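Local coordinates for protein dihydrodipicolinate synthase (Rhodopseudomonas palustris, PDB 3DZ1) that probably catalyses the condensation of pyruvate with aspartate semialdehyde to 4-hydroxy-tetrahydrodipicolinate, a step of lysine biosynthesis, at residues L139-L144 with H170-G175; R93-S98 with E129-D134; L249-Y254 with D296-R301; D32-F37 with R272-S277; P7-T12 with P193-C198. All coordinates share one frame; numbering follows the deposited sequence.

Interaction 1: L139-L144 with H170-G175; sequences LQDYPL and HEDWPG
Asp141 and His170 pair as a parallel bridge, their CA atoms 5.6 Å apart, and the touching parts run 12° apart. Glu171 N gives a weak hydrogen bond to Asp141 O (2.9 Å). With its CG beside the backbone N (chi1 -58°) and the chain extended, Glu171 stacks its carboxylate on one face of the Tyr142 ring, planes 26° apart and OE2 over the centre. Gln140 NE2 meets Glu171 OE1 almost straight (3.0 Å), amide and carboxylate nearly coplanar; Lys169 salt-bridges the same oxygen, and Asn200 N holds OE2. This is the C-terminal mouth of a TIM barrel, and Glu171 lies about 7 Å, side chain to side chain, from Met217, a predicted pyruvate site. An alanine in place of Tyr142 would probably strip the aromatic face from the Glu171 carboxylate and open a gap beside it. Asp141 OD2 and Asp172 OD2 approach to 4.4 Å, both salt-bridged by Lys178, and a water links Asp141 OD2 to Asp172 N. Leu144 CD1 packs against Trp173 CZ3 (4.2 Å).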
# COMPACT_ATOMS: atom_id res chain seq x y z
N LEU A 139 -17.87 14.37 5.81
CA LEU A 139 -16.51 13.83 5.79
C LEU A 139 -16.59 12.31 5.88
O LEU A 139 -17.10 11.77 6.86
CB LEU A 139 -15.72 14.37 6.99
CG LEU A 139 -14.30 13.83 7.18
CD1 LEU A 139 -13.45 14.13 5.96
CD2 LEU A 139 -13.68 14.44 8.43
N GLN A 140 -16.11 11.61 4.85
CA GLN A 140 -16.13 10.15 4.87
C GLN A 140 -14.82 9.58 5.40
O GLN A 140 -13.75 9.83 4.84
CB GLN A 140 -16.41 9.59 3.47
CG GLN A 140 -16.27 8.07 3.40
CD GLN A 140 -16.71 7.50 2.07
OE1 GLN A 140 -16.49 8.10 1.02
NE2 GLN A 140 -17.31 6.31 2.11
N ASP A 141 -14.92 8.81 6.48
CA ASP A 141 -13.78 8.19 7.15
C ASP A 141 -13.95 6.67 7.03
O ASP A 141 -14.62 6.04 7.84
CB ASP A 141 -13.78 8.62 8.62
CG ASP A 141 -12.65 7.99 9.42
OD1 ASP A 141 -11.70 7.46 8.81
OD2 ASP A 141 -12.73 8.04 10.66
N TYR A 142 -13.31 6.10 6.01
CA TYR A 142 -13.43 4.67 5.73
C TYR A 142 -12.08 4.08 5.34
O TYR A 142 -11.84 3.75 4.17
CB TYR A 142 -14.44 4.51 4.59
CG TYR A 142 -14.94 3.11 4.29
CD1 TYR A 142 -14.81 2.08 5.22
CD2 TYR A 142 -15.61 2.84 3.10
CE1 TYR A 142 -15.34 0.81 4.96
CE2 TYR A 142 -16.14 1.58 2.84
CZ TYR A 142 -16.01 0.57 3.77
OH TYR A 142 -16.55 -0.66 3.50
N PRO A 143 -11.18 3.92 6.32
CA PRO A 143 -9.83 3.38 6.12
C PRO A 143 -9.78 2.04 5.38
O PRO A 143 -8.92 1.82 4.53
CB PRO A 143 -9.30 3.24 7.55
CG PRO A 143 -10.00 4.33 8.28
CD PRO A 143 -11.41 4.24 7.74
N LEU A 144 -10.71 1.15 5.71
CA LEU A 144 -10.75 -0.17 5.09
C LEU A 144 -10.62 -0.14 3.57
O LEU A 144 -9.90 -0.95 2.99
CB LEU A 144 -12.04 -0.90 5.46
CG LEU A 144 -12.12 -2.31 4.88
CD1 LEU A 144 -11.08 -3.18 5.55
CD2 LEU A 144 -13.51 -2.89 5.08
N HIS A 170 -19.03 7.92 9.75
CA HIS A 170 -18.13 7.07 10.52
C HIS A 170 -18.05 5.63 10.05
O HIS A 170 -19.00 4.86 10.22
CB HIS A 170 -18.56 7.13 11.99
CG HIS A 170 -17.77 6.24 12.90
ND1 HIS A 170 -16.53 6.60 13.40
CD2 HIS A 170 -18.03 5.01 13.40
CE1 HIS A 170 -16.07 5.62 14.16
NE2 HIS A 170 -16.96 4.65 14.18
N GLU A 171 -16.91 5.26 9.48
CA GLU A 171 -16.72 3.90 8.99
C GLU A 171 -15.40 3.28 9.47
O GLU A 171 -14.97 2.25 8.95
CB GLU A 171 -16.79 3.88 7.46
CG GLU A 171 -18.10 4.42 6.91
CD GLU A 171 -18.36 4.02 5.47
OE1 GLU A 171 -17.98 4.78 4.55
OE2 GLU A 171 -18.93 2.93 5.27
N ASP A 172 -14.77 3.90 10.46
CA ASP A 172 -13.51 3.37 10.97
C ASP A 172 -13.77 2.01 11.60
O ASP A 172 -14.85 1.75 12.14
CB ASP A 172 -12.89 4.31 12.01
CG ASP A 172 -11.40 4.06 12.20
OD1 ASP A 172 -10.88 3.12 11.56
OD2 ASP A 172 -10.76 4.80 12.97
N TRP A 173 -12.77 1.14 11.54
CA TRP A 173 -12.90 -0.22 12.05
C TRP A 173 -11.53 -0.73 12.51
O TRP A 173 -10.67 -1.03 11.68
CB TRP A 173 -13.46 -1.10 10.93
CG TRP A 173 -13.52 -2.57 11.21
CD1 TRP A 173 -14.39 -3.22 12.03
CD2 TRP A 173 -12.67 -3.58 10.65
NE1 TRP A 173 -14.15 -4.57 12.00
CE2 TRP A 173 -13.10 -4.82 11.16
CE3 TRP A 173 -11.59 -3.56 9.75
CZ2 TRP A 173 -12.48 -6.03 10.82
CZ3 TRP A 173 -10.97 -4.76 9.41
CH2 TRP A 173 -11.42 -5.98 9.94
N PRO A 174 -11.31 -0.84 13.83
CA PRO A 174 -12.23 -0.52 14.94
C PRO A 174 -12.49 0.98 15.08
O PRO A 174 -11.56 1.78 14.98
CB PRO A 174 -11.51 -1.08 16.17
CG PRO A 174 -10.56 -2.11 15.60
CD PRO A 174 -10.07 -1.43 14.35
N GLY A 175 -13.74 1.35 15.33
CA GLY A 175 -14.05 2.77 15.47
C GLY A 175 -14.96 3.15 16.62
O GLY A 175 -15.37 4.30 16.73
O HOH W 1 -14.94 6.69 11.18
O HOH W 2 -12.70 1.19 7.95

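Interaction 2: R93-S98 with E129-D134; sequences RLARLS and EAIGDD
The flat guanidinium of Arg96 has the end of helix 117-131 over one face and the carboxylate of Asp134 at its edge. On that face lie the carbonyl group of Ile131 and Gly132 N, with Ile131 C 3.7 Å above the plane and over its centre; the modelled closeness of the carbonyl oxygen is doubtful. The segments lie on outer helix 88-101 of the TIM barrel and on the end of outer helix 117-131 with the turn that follows it; strand 105-108 comes between the two helices in the chain. At the edge, Arg96 NH1 makes a salt bridge to Asp134 OD1 (3.0 Å), reaching it on the syn side and slightly out of the carboxylate plane, and adds a weak bond to OD2. NH2 sends a second weak bond to Asp134 OD1. The arginine chain bends at chi2 (-59°), turning across to the other helix. Positive phi at Gly132 (105°) ends that helix and leads the backbone on towards Asp134; a CB there would run into Arg96 NH2, which lies 3.3 Å from Gly132 CA. The positive group beside the C-terminal end of helix 117-131 is probably favourable for the helix dipole. Beneath the ion pair, Ala95 and Ile131 both reach Val106 of strand 105-108. There Ala95 CB rests on the CG2 branch of Ile131, 3.7 Å away.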
# COMPACT_ATOMS: atom_id res chain seq x y z
N ARG A 93 -17.98 21.04 -10.12
CA ARG A 93 -19.09 20.94 -11.07
C ARG A 93 -20.24 20.12 -10.49
O ARG A 93 -21.38 20.60 -10.43
CB ARG A 93 -18.60 20.31 -12.38
CG ARG A 93 -19.70 20.07 -13.40
CD ARG A 93 -19.15 19.42 -14.65
NE ARG A 93 -18.28 20.32 -15.41
CZ ARG A 93 -18.71 21.32 -16.17
NH1 ARG A 93 -20.01 21.57 -16.26
NH2 ARG A 93 -17.84 22.09 -16.82
N LEU A 94 -19.95 18.90 -10.06
CA LEU A 94 -20.99 18.03 -9.52
C LEU A 94 -21.61 18.55 -8.23
O LEU A 94 -22.81 18.38 -8.00
CB LEU A 94 -20.44 16.62 -9.29
CG LEU A 94 -21.44 15.54 -8.87
CD1 LEU A 94 -22.57 15.46 -9.89
CD2 LEU A 94 -20.74 14.20 -8.75
N ALA A 95 -20.80 19.19 -7.39
CA ALA A 95 -21.30 19.72 -6.13
C ALA A 95 -22.30 20.85 -6.35
O ALA A 95 -23.40 20.84 -5.81
CB ALA A 95 -20.15 20.20 -5.27
N ARG A 96 -21.91 21.84 -7.16
CA ARG A 96 -22.78 22.98 -7.45
C ARG A 96 -24.05 22.56 -8.18
O ARG A 96 -25.14 23.07 -7.90
CB ARG A 96 -22.03 24.02 -8.28
CG ARG A 96 -20.86 24.68 -7.57
CD ARG A 96 -21.31 25.40 -6.31
NE ARG A 96 -20.31 26.35 -5.84
CZ ARG A 96 -20.35 26.96 -4.66
NH1 ARG A 96 -21.33 26.71 -3.81
NH2 ARG A 96 -19.39 27.82 -4.32
N LEU A 97 -23.90 21.63 -9.11
CA LEU A 97 -25.04 21.12 -9.88
C LEU A 97 -26.03 20.45 -8.94
O LEU A 97 -27.25 20.68 -9.04
CB LEU A 97 -24.55 20.11 -10.92
CG LEU A 97 -25.63 19.47 -11.80
CD1 LEU A 97 -25.03 19.14 -13.15
CD2 LEU A 97 -26.20 18.23 -11.14
N SER A 98 -25.51 19.63 -8.04
CA SER A 98 -26.33 18.91 -7.08
C SER A 98 -27.07 19.87 -6.16
O SER A 98 -28.25 19.70 -5.89
CB SER A 98 -25.47 17.95 -6.26
OG SER A 98 -24.84 17.01 -7.10
N GLU A 129 -12.63 24.81 -0.55
CA GLU A 129 -12.41 26.02 -1.34
C GLU A 129 -12.97 25.76 -2.74
O GLU A 129 -13.49 26.67 -3.39
CB GLU A 129 -10.92 26.33 -1.42
CG GLU A 129 -10.57 27.47 -2.36
CD GLU A 129 -9.08 27.72 -2.44
OE1 GLU A 129 -8.33 26.78 -2.78
OE2 GLU A 129 -8.66 28.87 -2.18
N ALA A 130 -12.86 24.51 -3.18
CA ALA A 130 -13.34 24.10 -4.50
C ALA A 130 -14.86 24.10 -4.65
O ALA A 130 -15.39 24.67 -5.60
CB ALA A 130 -12.79 22.72 -4.83
N ILE A 131 -15.56 23.46 -3.72
CA ILE A 131 -17.02 23.38 -3.79
C ILE A 131 -17.72 24.62 -3.25
O ILE A 131 -18.89 24.84 -3.54
CB ILE A 131 -17.57 22.16 -3.03
CG1 ILE A 131 -17.27 22.30 -1.53
CG2 ILE A 131 -16.97 20.88 -3.59
CD1 ILE A 131 -17.97 21.28 -0.67
N GLY A 132 -17.00 25.42 -2.47
CA GLY A 132 -17.59 26.62 -1.89
C GLY A 132 -17.88 26.41 -0.42
O GLY A 132 -18.41 25.37 -0.03
N ASP A 133 -17.54 27.39 0.41
CA ASP A 133 -17.76 27.27 1.86
C ASP A 133 -19.24 27.28 2.25
O ASP A 133 -19.58 27.08 3.42
CB ASP A 133 -17.03 28.39 2.60
CG ASP A 133 -15.54 28.37 2.36
OD1 ASP A 133 -14.93 27.29 2.49
OD2 ASP A 133 -14.98 29.44 2.04
N ASP A 134 -20.11 27.52 1.28
CA ASP A 134 -21.54 27.57 1.54
C ASP A 134 -22.21 26.21 1.37
O ASP A 134 -23.39 26.04 1.70
CB ASP A 134 -22.20 28.58 0.58
CG ASP A 134 -21.96 28.24 -0.88
OD1 ASP A 134 -20.79 28.16 -1.29
OD2 ASP A 134 -22.95 28.05 -1.62

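Interaction 3: L249-Y254 with D296-R301; sequences LPLIRY and DYLLSR
Pro250 O, which has Leu298 CD1 packed 3.7 Å from it, is gripped by two donors of its own helix: Arg253 NE in the carbonyl plane on a lone pair (2.7 Å) and Tyr254 N (3.2 Å). Arg253 can fold back to it because its CG sits between the backbone N and the carbonyl carbon (chi1 64°) and the chain bends at chi2; beyond, its NH2 salt-bridges Asp206 of the second subunit. Leu298 is a knob into a hole formed by Pro250, Leu251, Arg253 and Tyr254. CD1 touches Tyr254 CB (3.7 Å), while CD2 meets Pro250 CB (4.0 Å) and the edge of the Arg253 guanidinium. Beside the knob, Leu251 CD2 and Leu299 CD2 touch at 3.8 Å. The axes of the short segments 249-254 and 296-301 run roughly antiparallel (153°), 9.6 Å apart at closest approach. Helix 289-301, the last helix of the modelled chain, lies along helix 238-255, with Phe222 of a loop touching Leu251 and Leu299, Val264 of helix 260-271 against Tyr254, and the second subunit bordering the pair.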
# COMPACT_ATOMS: atom_id res chain seq x y z
N LEU A 249 -27.53 -9.64 11.60
CA LEU A 249 -26.08 -9.74 11.48
C LEU A 249 -25.56 -10.77 10.48
O LEU A 249 -24.59 -10.51 9.77
CB LEU A 249 -25.46 -9.97 12.86
CG LEU A 249 -23.93 -9.88 12.91
CD1 LEU A 249 -23.48 -8.53 12.35
CD2 LEU A 249 -23.46 -10.05 14.35
N PRO A 250 -26.19 -11.96 10.41
CA PRO A 250 -25.71 -12.95 9.45
C PRO A 250 -25.72 -12.42 8.02
O PRO A 250 -24.76 -12.62 7.27
CB PRO A 250 -26.67 -14.12 9.65
CG PRO A 250 -26.96 -14.04 11.11
CD PRO A 250 -27.21 -12.55 11.31
N LEU A 251 -26.79 -11.72 7.65
CA LEU A 251 -26.90 -11.17 6.30
C LEU A 251 -26.08 -9.90 6.18
O LEU A 251 -25.49 -9.62 5.14
CB LEU A 251 -28.36 -10.89 5.94
CG LEU A 251 -28.62 -10.34 4.54
CD1 LEU A 251 -28.08 -11.31 3.49
CD2 LEU A 251 -30.12 -10.11 4.35
N ILE A 252 -26.04 -9.10 7.25
CA ILE A 252 -25.24 -7.89 7.23
C ILE A 252 -23.79 -8.25 6.93
O ILE A 252 -23.14 -7.63 6.09
CB ILE A 252 -25.30 -7.16 8.60
CG1 ILE A 252 -26.67 -6.50 8.78
CG2 ILE A 252 -24.16 -6.14 8.71
CD1 ILE A 252 -26.91 -5.92 10.16
N ARG A 253 -23.27 -9.28 7.60
CA ARG A 253 -21.89 -9.67 7.37
C ARG A 253 -21.66 -10.32 6.01
O ARG A 253 -20.59 -10.18 5.43
CB ARG A 253 -21.37 -10.57 8.50
CG ARG A 253 -22.05 -11.90 8.63
CD ARG A 253 -21.46 -12.96 7.71
NE ARG A 253 -22.46 -14.00 7.49
CZ ARG A 253 -22.27 -15.30 7.67
NH1 ARG A 253 -21.09 -15.76 8.08
NH2 ARG A 253 -23.27 -16.13 7.46
N TYR A 254 -22.67 -11.01 5.49
CA TYR A 254 -22.52 -11.64 4.18
C TYR A 254 -22.40 -10.56 3.11
O TYR A 254 -21.59 -10.66 2.19
CB TYR A 254 -23.71 -12.55 3.85
CG TYR A 254 -23.42 -13.54 2.73
CD1 TYR A 254 -22.98 -14.83 3.00
CD2 TYR A 254 -23.55 -13.15 1.39
CE1 TYR A 254 -22.66 -15.72 1.97
CE2 TYR A 254 -23.24 -14.03 0.36
CZ TYR A 254 -22.79 -15.31 0.65
OH TYR A 254 -22.47 -16.17 -0.37
N ASP A 296 -30.25 -16.66 -0.09
CA ASP A 296 -31.65 -17.06 0.08
C ASP A 296 -31.85 -17.73 1.43
O ASP A 296 -32.86 -17.53 2.10
CB ASP A 296 -32.08 -18.04 -1.02
CG ASP A 296 -32.21 -17.38 -2.38
OD1 ASP A 296 -32.26 -16.14 -2.44
OD2 ASP A 296 -32.29 -18.11 -3.39
N TYR A 297 -30.88 -18.55 1.84
CA TYR A 297 -30.96 -19.25 3.12
C TYR A 297 -31.01 -18.24 4.26
O TYR A 297 -31.84 -18.35 5.17
CB TYR A 297 -29.76 -20.18 3.31
CG TYR A 297 -29.81 -20.98 4.58
CD1 TYR A 297 -30.80 -21.94 4.79
CD2 TYR A 297 -28.87 -20.79 5.59
CE1 TYR A 297 -30.85 -22.69 5.97
CE2 TYR A 297 -28.91 -21.53 6.77
CZ TYR A 297 -29.90 -22.48 6.95
OH TYR A 297 -29.93 -23.22 8.12
N LEU A 298 -30.13 -17.25 4.22
CA LEU A 298 -30.09 -16.23 5.26
C LEU A 298 -31.41 -15.46 5.29
O LEU A 298 -31.95 -15.16 6.36
CB LEU A 298 -28.93 -15.27 5.02
CG LEU A 298 -27.52 -15.88 5.13
CD1 LEU A 298 -26.48 -14.81 4.85
CD2 LEU A 298 -27.32 -16.48 6.51
N LEU A 299 -31.93 -15.15 4.10
CA LEU A 299 -33.19 -14.43 3.98
C LEU A 299 -34.33 -15.22 4.61
O LEU A 299 -35.20 -14.64 5.28
CB LEU A 299 -33.51 -14.15 2.51
CG LEU A 299 -32.66 -13.09 1.80
CD1 LEU A 299 -32.96 -13.09 0.29
CD2 LEU A 299 -32.95 -11.72 2.40
N SER A 300 -34.33 -16.53 4.39
CA SER A 300 -35.37 -17.40 4.91
C SER A 300 -35.37 -17.47 6.43
O SER A 300 -36.42 -17.67 7.05
CB SER A 300 -35.22 -18.82 4.34
OG SER A 300 -34.11 -19.48 4.92
N ARG A 301 -34.20 -17.30 7.03
CA ARG A 301 -34.07 -17.35 8.48
C ARG A 301 -34.44 -16.02 9.14
O ARG A 301 -34.75 -15.97 10.33
CB ARG A 301 -32.65 -17.75 8.87
CG ARG A 301 -32.34 -19.22 8.55
CD ARG A 301 -30.86 -19.51 8.56
NE ARG A 301 -30.24 -19.33 9.87
CZ ARG A 301 -30.47 -20.12 10.92
NH1 ARG A 301 -31.30 -21.14 10.82
NH2 ARG A 301 -29.85 -19.88 12.06

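Interaction 4: D32-F37 with R272-S277; sequences DRLTDF and RGLLSS
Helix 28-40 runs beside the loop 272-277, closest at Leu34 and Leu274, whose CA atoms are 5.7 Å apart; Gly273, with positive phi, ends the preceding helix 260-271 in a Schellman motif. Leu274 fills the middle of the contact. Its CD1 sits over one face of the Phe37 ring as a CH-pi contact, 3.6 Å from the centroid and 16° off the normal, and its CB rests on Leu34 CD2 (3.8 Å). Phe37 CZ lies over one face of the Arg272 guanidinium, 3.7 Å from NH1, the two planes almost perpendicular (84°). Cys221 O and Asp224 hold that guanidinium in place. On the other flank the Arg33 chain bends at chi3 (-58°), so that NH1 hydrogen-bonds Leu274 O (3.3 Å) from above the carbonyl plane and makes a straight but weak bond to Ser276 OG (3.5 Å). A serine in place of Arg33 would probably leave Leu274 O without this donor and remove the weak tie to Ser276 OG. Leu34 CD1 meets Leu275 CD2 (3.7 Å). The loop lies between helix 28-40 and helix 260-271, whose Leu269 touches Leu274 and Leu275, while Pro223 and Asp224 of helix 223-234 touch Phe37.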
# COMPACT_ATOMS: atom_id res chain seq x y z
N ASP A 32 -36.90 5.79 -8.99
CA ASP A 32 -38.08 6.34 -8.33
C ASP A 32 -38.65 5.35 -7.33
O ASP A 32 -39.06 5.72 -6.23
CB ASP A 32 -39.17 6.70 -9.36
CG ASP A 32 -38.70 7.69 -10.41
OD1 ASP A 32 -37.91 8.60 -10.08
OD2 ASP A 32 -39.14 7.56 -11.57
N ARG A 33 -38.69 4.08 -7.72
CA ARG A 33 -39.21 3.02 -6.87
C ARG A 33 -38.38 2.90 -5.58
O ARG A 33 -38.92 2.75 -4.49
CB ARG A 33 -39.19 1.70 -7.64
CG ARG A 33 -39.87 0.54 -6.94
CD ARG A 33 -39.75 -0.69 -7.82
NE ARG A 33 -40.35 -0.47 -9.13
CZ ARG A 33 -39.81 -0.87 -10.28
NH1 ARG A 33 -38.64 -1.50 -10.29
NH2 ARG A 33 -40.45 -0.64 -11.42
N LEU A 34 -37.06 2.95 -5.73
CA LEU A 34 -36.16 2.88 -4.58
C LEU A 34 -36.40 4.07 -3.66
O LEU A 34 -36.51 3.92 -2.45
CB LEU A 34 -34.70 2.88 -5.03
CG LEU A 34 -34.05 1.55 -5.39
CD1 LEU A 34 -32.64 1.78 -5.90
CD2 LEU A 34 -34.03 0.65 -4.16
N THR A 35 -36.47 5.26 -4.26
CA THR A 35 -36.68 6.48 -3.50
C THR A 35 -37.98 6.45 -2.71
O THR A 35 -38.00 6.81 -1.53
CB THR A 35 -36.69 7.72 -4.42
OG1 THR A 35 -35.46 7.79 -5.14
CG2 THR A 35 -36.86 8.99 -3.59
N ASP A 36 -39.06 6.02 -3.35
CA ASP A 36 -40.37 5.95 -2.69
C ASP A 36 -40.29 4.98 -1.52
O ASP A 36 -40.89 5.20 -0.46
CB ASP A 36 -41.45 5.48 -3.66
CG ASP A 36 -41.71 6.47 -4.77
OD1 ASP A 36 -41.41 7.67 -4.58
OD2 ASP A 36 -42.22 6.06 -5.83
N PHE A 37 -39.56 3.89 -1.74
CA PHE A 37 -39.37 2.86 -0.73
C PHE A 37 -38.69 3.44 0.51
O PHE A 37 -39.20 3.31 1.63
CB PHE A 37 -38.52 1.72 -1.29
CG PHE A 37 -38.14 0.69 -0.27
CD1 PHE A 37 -39.09 -0.16 0.28
CD2 PHE A 37 -36.82 0.60 0.18
CE1 PHE A 37 -38.75 -1.08 1.26
CE2 PHE A 37 -36.47 -0.33 1.16
CZ PHE A 37 -37.44 -1.17 1.70
N ARG A 272 -36.82 -8.04 -3.72
CA ARG A 272 -37.80 -7.29 -2.94
C ARG A 272 -38.71 -6.45 -3.84
O ARG A 272 -39.60 -5.75 -3.35
CB ARG A 272 -37.10 -6.39 -1.92
CG ARG A 272 -36.34 -7.16 -0.85
CD ARG A 272 -35.93 -6.25 0.30
NE ARG A 272 -37.08 -5.84 1.10
CZ ARG A 272 -37.02 -4.99 2.12
NH1 ARG A 272 -35.86 -4.46 2.48
NH2 ARG A 272 -38.12 -4.68 2.79
N GLY A 273 -38.48 -6.53 -5.15
CA GLY A 273 -39.30 -5.79 -6.10
C GLY A 273 -38.95 -4.33 -6.29
O GLY A 273 -39.73 -3.59 -6.88
N LEU A 274 -37.79 -3.91 -5.80
CA LEU A 274 -37.37 -2.52 -5.91
C LEU A 274 -36.56 -2.25 -7.17
O LEU A 274 -36.61 -1.15 -7.73
CB LEU A 274 -36.56 -2.11 -4.67
CG LEU A 274 -37.33 -2.29 -3.35
CD1 LEU A 274 -36.42 -2.00 -2.17
CD2 LEU A 274 -38.54 -1.38 -3.34
N LEU A 275 -35.80 -3.25 -7.62
CA LEU A 275 -35.02 -3.11 -8.85
C LEU A 275 -35.58 -4.05 -9.91
O LEU A 275 -36.00 -5.16 -9.59
CB LEU A 275 -33.54 -3.46 -8.60
CG LEU A 275 -32.71 -2.60 -7.65
CD1 LEU A 275 -31.26 -3.10 -7.64
CD2 LEU A 275 -32.76 -1.15 -8.09
N SER A 276 -35.60 -3.60 -11.16
CA SER A 276 -36.08 -4.42 -12.27
C SER A 276 -35.00 -5.44 -12.60
O SER A 276 -35.30 -6.59 -12.94
CB SER A 276 -36.33 -3.56 -13.52
OG SER A 276 -37.43 -2.69 -13.34
N SER A 277 -33.75 -5.00 -12.50
CA SER A 277 -32.60 -5.85 -12.76
C SER A 277 -31.53 -5.65 -11.70
O SER A 277 -31.40 -4.55 -11.14
CB SER A 277 -32.00 -5.52 -14.13
OG SER A 277 -30.77 -6.20 -14.31

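Interaction 5: P7-T12 with P193-C198; sequences PEAAGT and PLSILC
At the N-terminal end of the TIM barrel, the segment leading into strand 11-15 passes the start of strand 195-198, and the one side-chain hydrogen bond between them ties Ser195 to Ala9. Ser195 OG donates to Ala9 O at 2.6 Å, coming from above the carbonyl plane (41° out of it). The hydroxyl stands anti to the serine's own backbone N (chi1 176°), which turns it to the Ala9 carbonyl, while Ser195 CB lies 3.2 Å from Pro7 O. Strands 11-15 and 195-198 are not neighbours in the sheet: strand 215-218 runs between them, and Gly11 bonds through its backbone to Ala216 in it and to Asp214 just before it. The segments therefore meet mainly through side chains and carbonyls. Gly11 has positive phi (88°), with backbone angles at which a CB would jam against the carbonyl oxygen of Ala10. Leu197 brings CD2 to Ala10 CA (4.3 Å) and Gly11 O (4.2 Å); its side chain is about 4 Å from that of Met217, predicted to bind pyruvate. At the outer end two prolines pack together, Pro7 CB lying 3.7 Å from Pro193 CB and 3.5 Å from Pro193 O. Glu8 OE2 approaches Pro193 CB alongside.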
# COMPACT_ATOMS: atom_id res chain seq x y z
N PRO A 7 -25.94 19.72 11.33
CA PRO A 7 -25.25 18.84 12.29
C PRO A 7 -26.25 18.03 13.11
O PRO A 7 -25.87 17.09 13.81
CB PRO A 7 -24.47 19.83 13.15
CG PRO A 7 -24.20 20.96 12.20
CD PRO A 7 -25.54 21.12 11.53
N GLU A 8 -27.52 18.40 13.02
CA GLU A 8 -28.56 17.69 13.76
C GLU A 8 -29.15 16.52 12.99
O GLU A 8 -30.06 15.85 13.48
CB GLU A 8 -29.68 18.65 14.18
CG GLU A 8 -29.27 19.69 15.23
CD GLU A 8 -28.33 20.76 14.68
OE1 GLU A 8 -28.67 21.38 13.66
OE2 GLU A 8 -27.25 20.98 15.28
N ALA A 9 -28.65 16.28 11.78
CA ALA A 9 -29.14 15.17 10.97
C ALA A 9 -29.01 13.88 11.78
O ALA A 9 -28.00 13.66 12.45
CB ALA A 9 -28.33 15.06 9.68
N ALA A 10 -30.03 13.04 11.72
CA ALA A 10 -30.02 11.79 12.47
C ALA A 10 -30.92 10.75 11.81
O ALA A 10 -31.48 11.00 10.74
CB ALA A 10 -30.49 12.04 13.90
N GLY A 11 -31.06 9.59 12.44
CA GLY A 11 -31.90 8.56 11.88
C GLY A 11 -31.19 7.65 10.91
O GLY A 11 -30.02 7.32 11.09
N THR A 12 -31.89 7.24 9.86
CA THR A 12 -31.30 6.34 8.88
C THR A 12 -31.24 6.95 7.49
O THR A 12 -32.26 7.37 6.94
CB THR A 12 -32.11 5.02 8.82
OG1 THR A 12 -32.16 4.43 10.13
CG2 THR A 12 -31.45 4.04 7.86
N PRO A 193 -21.19 21.28 17.09
CA PRO A 193 -22.18 20.27 16.71
C PRO A 193 -21.74 19.53 15.45
O PRO A 193 -21.26 20.14 14.49
CB PRO A 193 -23.44 21.09 16.49
CG PRO A 193 -23.30 22.14 17.55
CD PRO A 193 -21.85 22.56 17.40
N LEU A 194 -21.91 18.21 15.45
CA LEU A 194 -21.52 17.38 14.32
C LEU A 194 -22.34 16.10 14.29
O LEU A 194 -22.40 15.37 15.28
CB LEU A 194 -20.04 17.01 14.42
CG LEU A 194 -19.45 16.11 13.32
CD1 LEU A 194 -19.34 16.89 12.03
CD2 LEU A 194 -18.08 15.61 13.75
N SER A 195 -22.98 15.83 13.16
CA SER A 195 -23.77 14.62 13.02
C SER A 195 -22.82 13.46 12.74
O SER A 195 -21.84 13.61 12.00
CB SER A 195 -24.78 14.76 11.87
OG SER A 195 -25.50 13.54 11.66
N ILE A 196 -23.09 12.32 13.36
CA ILE A 196 -22.27 11.15 13.14
C ILE A 196 -23.17 10.00 12.71
O ILE A 196 -23.95 9.47 13.51
CB ILE A 196 -21.48 10.74 14.40
CG1 ILE A 196 -20.50 11.85 14.79
CG2 ILE A 196 -20.72 9.44 14.14
CD1 ILE A 196 -19.63 11.52 16.02
N LEU A 197 -23.09 9.63 11.44
CA LEU A 197 -23.87 8.52 10.91
C LEU A 197 -22.84 7.45 10.59
O LEU A 197 -21.80 7.73 10.00
CB LEU A 197 -24.64 8.92 9.65
CG LEU A 197 -25.70 10.01 9.83
CD1 LEU A 197 -26.55 10.06 8.58
CD2 LEU A 197 -26.58 9.70 11.05
N CYS A 198 -23.15 6.21 10.98
CA CYS A 198 -22.21 5.12 10.79
C CYS A 198 -22.39 4.24 9.58
O CYS A 198 -23.50 4.03 9.09
CB CYS A 198 -22.19 4.28 12.06
SG CYS A 198 -21.79 5.28 13.51

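In the fold
Interactions 1 and 5 belong to the barrel sheet itself and touch: His170 N lies 2.8 Å from Leu197 O, a probable hydrogen bond between adjacent strands. Interaction 1 gathers carboxylates, an amide and waters at the C-terminal mouth, whereas interaction 5 joins the N-terminal end through a hydroxyl and prolines. The other three lie farther out. Interaction 2 joins an outer helix to the end of the next and its following turn, by a salt bridge near the surface over a small apolar contact. Interaction 3 is buried and apolar, a leucine knob between helices. Interaction 4, mixing arginines with leucines, borders helix 260-271, which also touches interaction 3. Interactions 1 and 3 both reach the second subunit.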